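Local coordinates for pirin-like protein YhaK (Escherichia coli, PDB 2VEC), which is a cytoplasmic, monomeric bicupin of the pirin family that lacks quercetin 2,3-dioxygenase activity and belongs to a redox-sensitive enterobacterial subclass, at residues A[39-51]-A[60-72]. Numbering follows the deposited sequence.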
# COMPACT_ATOMS: atom_id res chain seq x y z
N GLY A 39 -10.14 5.75 15.87
CA GLY A 39 -8.83 5.19 16.20
C GLY A 39 -8.11 4.49 15.07
O GLY A 39 -7.33 3.56 15.32
N TRP A 40 -8.33 4.92 13.82
CA TRP A 40 -7.67 4.27 12.67
C TRP A 40 -6.15 4.28 12.77
O TRP A 40 -5.47 3.37 12.26
CB TRP A 40 -8.12 4.89 11.34
CG TRP A 40 -7.69 6.34 11.10
CD1 TRP A 40 -8.20 7.45 11.70
CD2 TRP A 40 -6.73 6.80 10.14
NE1 TRP A 40 -7.58 8.58 11.21
CE2 TRP A 40 -6.68 8.21 10.25
CE3 TRP A 40 -5.87 6.16 9.23
CZ2 TRP A 40 -5.82 8.99 9.48
CZ3 TRP A 40 -5.01 6.95 8.45
CH2 TRP A 40 -5.01 8.35 8.58
N LEU A 41 -5.59 5.35 13.36
CA LEU A 41 -4.13 5.48 13.44
C LEU A 41 -3.55 4.56 14.51
O LEU A 41 -2.33 4.37 14.57
CB LEU A 41 -3.69 6.94 13.70
CG LEU A 41 -3.75 7.94 12.53
CD1 LEU A 41 -3.32 9.37 13.00
CD2 LEU A 41 -2.93 7.48 11.33
N GLN A 42 -4.41 4.02 15.38
CA GLN A 42 -3.96 3.04 16.37
C GLN A 42 -4.17 1.61 15.91
O GLN A 42 -3.79 0.68 16.62
CB GLN A 42 -4.65 3.27 17.72
CG GLN A 42 -4.09 4.49 18.42
CD GLN A 42 -4.55 5.78 17.78
OE1 GLN A 42 -5.73 5.92 17.41
NE2 GLN A 42 -3.63 6.75 17.64
N ALA A 43 -4.76 1.40 14.74
CA ALA A 43 -5.07 0.03 14.34
C ALA A 43 -3.78 -0.71 13.94
O ALA A 43 -2.85 -0.10 13.39
CB ALA A 43 -6.08 0.02 13.21
N ARG A 44 -3.71 -2.00 14.27
CA ARG A 44 -2.55 -2.83 13.91
C ARG A 44 -3.09 -4.15 13.35
O ARG A 44 -3.88 -4.81 14.04
CB ARG A 44 -1.71 -3.14 15.17
CG ARG A 44 -1.00 -1.96 15.79
CD ARG A 44 -0.42 -2.35 17.19
NE ARG A 44 0.54 -3.45 17.00
CZ ARG A 44 0.48 -4.65 17.58
NH1 ARG A 44 -0.49 -4.94 18.45
NH2 ARG A 44 1.41 -5.56 17.29
N TYR A 45 -2.68 -4.54 12.14
CA TYR A 45 -3.14 -5.77 11.52
C TYR A 45 -2.20 -6.19 10.42
O TYR A 45 -1.51 -5.33 9.87
CB TYR A 45 -4.56 -5.61 10.95
CG TYR A 45 -4.77 -4.42 10.01
CD1 TYR A 45 -5.19 -3.18 10.49
CD2 TYR A 45 -4.61 -4.56 8.63
CE1 TYR A 45 -5.41 -2.10 9.60
CE2 TYR A 45 -4.86 -3.49 7.71
CZ TYR A 45 -5.23 -2.26 8.23
OH TYR A 45 -5.46 -1.21 7.36
N THR A 46 -2.16 -7.49 10.11
CA THR A 46 -1.36 -8.03 9.00
C THR A 46 -2.14 -9.04 8.13
O THR A 46 -2.61 -10.06 8.68
CB THR A 46 -0.10 -8.77 9.53
OG1 THR A 46 0.61 -7.92 10.45
CG2 THR A 46 0.82 -9.16 8.38
N PHE A 47 -2.29 -8.75 6.83
CA PHE A 47 -2.87 -9.69 5.87
C PHE A 47 -1.66 -10.38 5.22
O PHE A 47 -0.74 -9.68 4.82
CB PHE A 47 -3.60 -9.02 4.69
CG PHE A 47 -4.87 -8.28 5.03
CD1 PHE A 47 -6.11 -8.92 4.91
CD2 PHE A 47 -4.86 -6.94 5.30
CE1 PHE A 47 -7.30 -8.23 5.17
CE2 PHE A 47 -6.05 -6.23 5.57
CZ PHE A 47 -7.25 -6.86 5.52
N SER A 48 -1.68 -11.70 5.12
CA SER A 48 -0.66 -12.46 4.38
C SER A 48 -1.36 -13.25 3.29
O SER A 48 -2.25 -14.05 3.61
CB SER A 48 0.09 -13.40 5.32
OG SER A 48 0.71 -12.65 6.38
N PHE A 49 -1.00 -13.00 2.03
CA PHE A 49 -1.64 -13.65 0.88
C PHE A 49 -0.68 -14.48 0.05
O PHE A 49 0.53 -14.21 -0.00
CB PHE A 49 -2.30 -12.62 -0.08
CG PHE A 49 -3.29 -11.71 0.59
CD1 PHE A 49 -4.41 -12.22 1.24
CD2 PHE A 49 -3.10 -10.32 0.57
CE1 PHE A 49 -5.34 -11.41 1.88
CE2 PHE A 49 -4.05 -9.49 1.15
CZ PHE A 49 -5.16 -10.03 1.82
N GLY A 50 -1.27 -15.46 -0.61
CA GLY A 50 -0.57 -16.38 -1.49
C GLY A 50 -0.13 -15.79 -2.82
O GLY A 50 -0.49 -14.67 -3.15
N HIS A 51 0.63 -16.60 -3.56
CA HIS A 51 1.17 -16.24 -4.87
C HIS A 51 0.32 -16.88 -5.96
O HIS A 51 0.26 -18.13 -6.09
CB HIS A 51 2.64 -16.72 -4.94
CG HIS A 51 3.32 -16.45 -6.25
ND1 HIS A 51 4.02 -15.29 -6.50
CD2 HIS A 51 3.43 -17.21 -7.37
CE1 HIS A 51 4.56 -15.36 -7.72
NE2 HIS A 51 4.17 -16.49 -8.28
N TYR A 60 4.51 -13.51 -13.14
CA TYR A 60 4.12 -12.24 -12.56
C TYR A 60 3.97 -12.28 -11.04
O TYR A 60 3.69 -13.35 -10.46
CB TYR A 60 2.80 -11.79 -13.20
CG TYR A 60 2.98 -11.42 -14.66
CD1 TYR A 60 3.33 -10.12 -15.04
CD2 TYR A 60 2.82 -12.38 -15.66
CE1 TYR A 60 3.50 -9.79 -16.42
CE2 TYR A 60 2.99 -12.06 -16.99
CZ TYR A 60 3.33 -10.77 -17.36
OH TYR A 60 3.51 -10.47 -18.69
N ALA A 61 4.06 -11.10 -10.43
CA ALA A 61 4.02 -10.90 -8.97
C ALA A 61 2.63 -10.86 -8.37
O ALA A 61 1.63 -10.45 -9.05
CB ALA A 61 4.74 -9.57 -8.60
N SER A 62 2.57 -11.23 -7.08
CA SER A 62 1.38 -11.09 -6.24
C SER A 62 1.64 -10.13 -5.07
O SER A 62 2.80 -9.92 -4.68
CB SER A 62 0.92 -12.45 -5.71
OG SER A 62 0.43 -13.27 -6.79
N LEU A 63 0.57 -9.54 -4.56
CA LEU A 63 0.54 -8.87 -3.25
C LEU A 63 0.69 -9.93 -2.16
O LEU A 63 -0.19 -10.79 -2.04
CB LEU A 63 -0.78 -8.15 -3.09
CG LEU A 63 -0.99 -7.47 -1.74
CD1 LEU A 63 0.01 -6.30 -1.55
CD2 LEU A 63 -2.44 -6.99 -1.58
N ARG A 64 1.80 -9.91 -1.42
CA ARG A 64 2.08 -10.98 -0.42
C ARG A 64 1.74 -10.62 1.03
O ARG A 64 1.39 -11.47 1.85
CB ARG A 64 3.53 -11.45 -0.54
CG ARG A 64 3.90 -11.95 -1.96
CD ARG A 64 2.92 -13.09 -2.44
NE ARG A 64 2.82 -14.22 -1.51
CZ ARG A 64 3.72 -15.20 -1.44
NH1 ARG A 64 4.79 -15.19 -2.25
NH2 ARG A 64 3.53 -16.22 -0.60
N VAL A 65 1.84 -9.34 1.37
CA VAL A 65 1.51 -8.92 2.72
C VAL A 65 0.91 -7.53 2.58
O VAL A 65 1.37 -6.76 1.73
CB VAL A 65 2.78 -8.80 3.57
CG1 VAL A 65 2.51 -7.94 4.88
CG2 VAL A 65 3.32 -10.20 3.90
N LEU A 66 -0.11 -7.22 3.37
CA LEU A 66 -0.49 -5.82 3.59
C LEU A 66 -0.65 -5.66 5.09
O LEU A 66 -1.41 -6.41 5.77
CB LEU A 66 -1.76 -5.42 2.82
CG LEU A 66 -2.08 -3.91 3.05
CD1 LEU A 66 -2.65 -3.26 1.85
CD2 LEU A 66 -2.98 -3.69 4.30
N ASN A 67 0.10 -4.74 5.66
CA ASN A 67 0.01 -4.58 7.10
C ASN A 67 -0.08 -3.15 7.53
O ASN A 67 0.22 -2.24 6.75
CB ASN A 67 1.10 -5.38 7.83
CG ASN A 67 2.46 -4.74 7.77
OD1 ASN A 67 2.69 -3.65 8.30
ND2 ASN A 67 3.42 -5.47 7.20
N GLN A 68 -0.56 -2.95 8.74
CA GLN A 68 -0.48 -1.64 9.36
C GLN A 68 0.08 -1.86 10.74
O GLN A 68 -0.38 -2.73 11.47
CB GLN A 68 -1.84 -0.94 9.44
CG GLN A 68 -1.75 0.35 10.30
CD GLN A 68 -2.94 1.26 10.12
OE1 GLN A 68 -3.34 1.56 8.98
NE2 GLN A 68 -3.52 1.72 11.24
N GLU A 69 1.11 -1.10 11.08
CA GLU A 69 1.80 -1.28 12.35
C GLU A 69 1.96 0.06 13.03
O GLU A 69 1.98 1.10 12.37
CB GLU A 69 3.15 -1.95 12.14
CG GLU A 69 3.02 -3.45 11.74
CD GLU A 69 2.44 -4.30 12.88
OE1 GLU A 69 3.00 -4.24 14.02
OE2 GLU A 69 1.43 -5.01 12.64
N VAL A 70 2.02 0.01 14.36
CA VAL A 70 2.24 1.20 15.18
C VAL A 70 3.48 0.93 16.02
O VAL A 70 3.53 -0.06 16.74
CB VAL A 70 1.00 1.47 16.09
CG1 VAL A 70 1.24 2.64 17.05
CG2 VAL A 70 -0.27 1.73 15.25
N LEU A 71 4.49 1.81 15.91
CA LEU A 71 5.68 1.79 16.78
C LEU A 71 5.60 2.89 17.84
O LEU A 71 5.35 4.06 17.50
CB LEU A 71 6.95 2.02 15.94
CG LEU A 71 7.69 0.87 15.26
CD1 LEU A 71 8.84 1.44 14.43
CD2 LEU A 71 8.26 -0.13 16.27
N ALA A 72 5.83 2.53 19.11
CA ALA A 72 5.80 3.47 20.24
C ALA A 72 6.96 4.49 20.19
O ALA A 72 8.00 4.21 19.55
CB ALA A 72 5.83 2.69 21.56
O HOH W 1 -5.98 1.11 8.52
O HOH W 2 -0.04 -7.14 13.13
O HOH W 3 -1.96 -12.31 -3.60
O HOH W 4 2.88 -16.15 -11.23
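Backbone bonds pair Y45 with Q68 and F47 with L66 in both directions, joining strands 45-48 and 63-71 as antiparallel neighbours, their directions 176° apart. F49 N extends the pairing to R64 O. Here R64 and V65 both face W141 of strand 135-143, a classic beta bulge, and F49 O is taken by the R64 side chain instead of by a backbone N-H: bent at chi2 and chi3, it curls back so that NE reaches F49 O at 2.7 Å, nearly straight and in the guanidinium plane. H51 CB lies over one face of that guanidinium, toward its rim, and NH1 forms a salt bridge with D143.

Q68 grips the turn preceding the first strand. Its CG stands anti to the backbone N (chi1 171°), and the extended chain carries NE2 to W40 O (2.8 Å), which lies in the amide plane, and to A43 O (2.9 Å), approached from above the carbonyl plane. OE1 accepts a hydrogen bond from a water that in turn accepts one from Y45 OH. R44 NH2 and E69 OE1 form a long salt bridge of 3.9 Å, while a second water links E69 OE2 to T46 OG1.

Among apolar contacts, Q68 CB sits over one face of the Y45 ring, 4.0 Å from its centroid, a CH-pi contact. L66 CD2 touches both Y45 CE2 and F47 CD2, and L63 CD2 meets F49 CD2.

Strand 45-48 is the outermost strand, within the chain, of an antiparallel sheet in the pirin family region; strand 63-71 lies between it and strand 135-143. Y45, F47 and L63 pack against strand 203-208, bringing this sheet edge against the C-terminal cupin region, the other half of the bicupin.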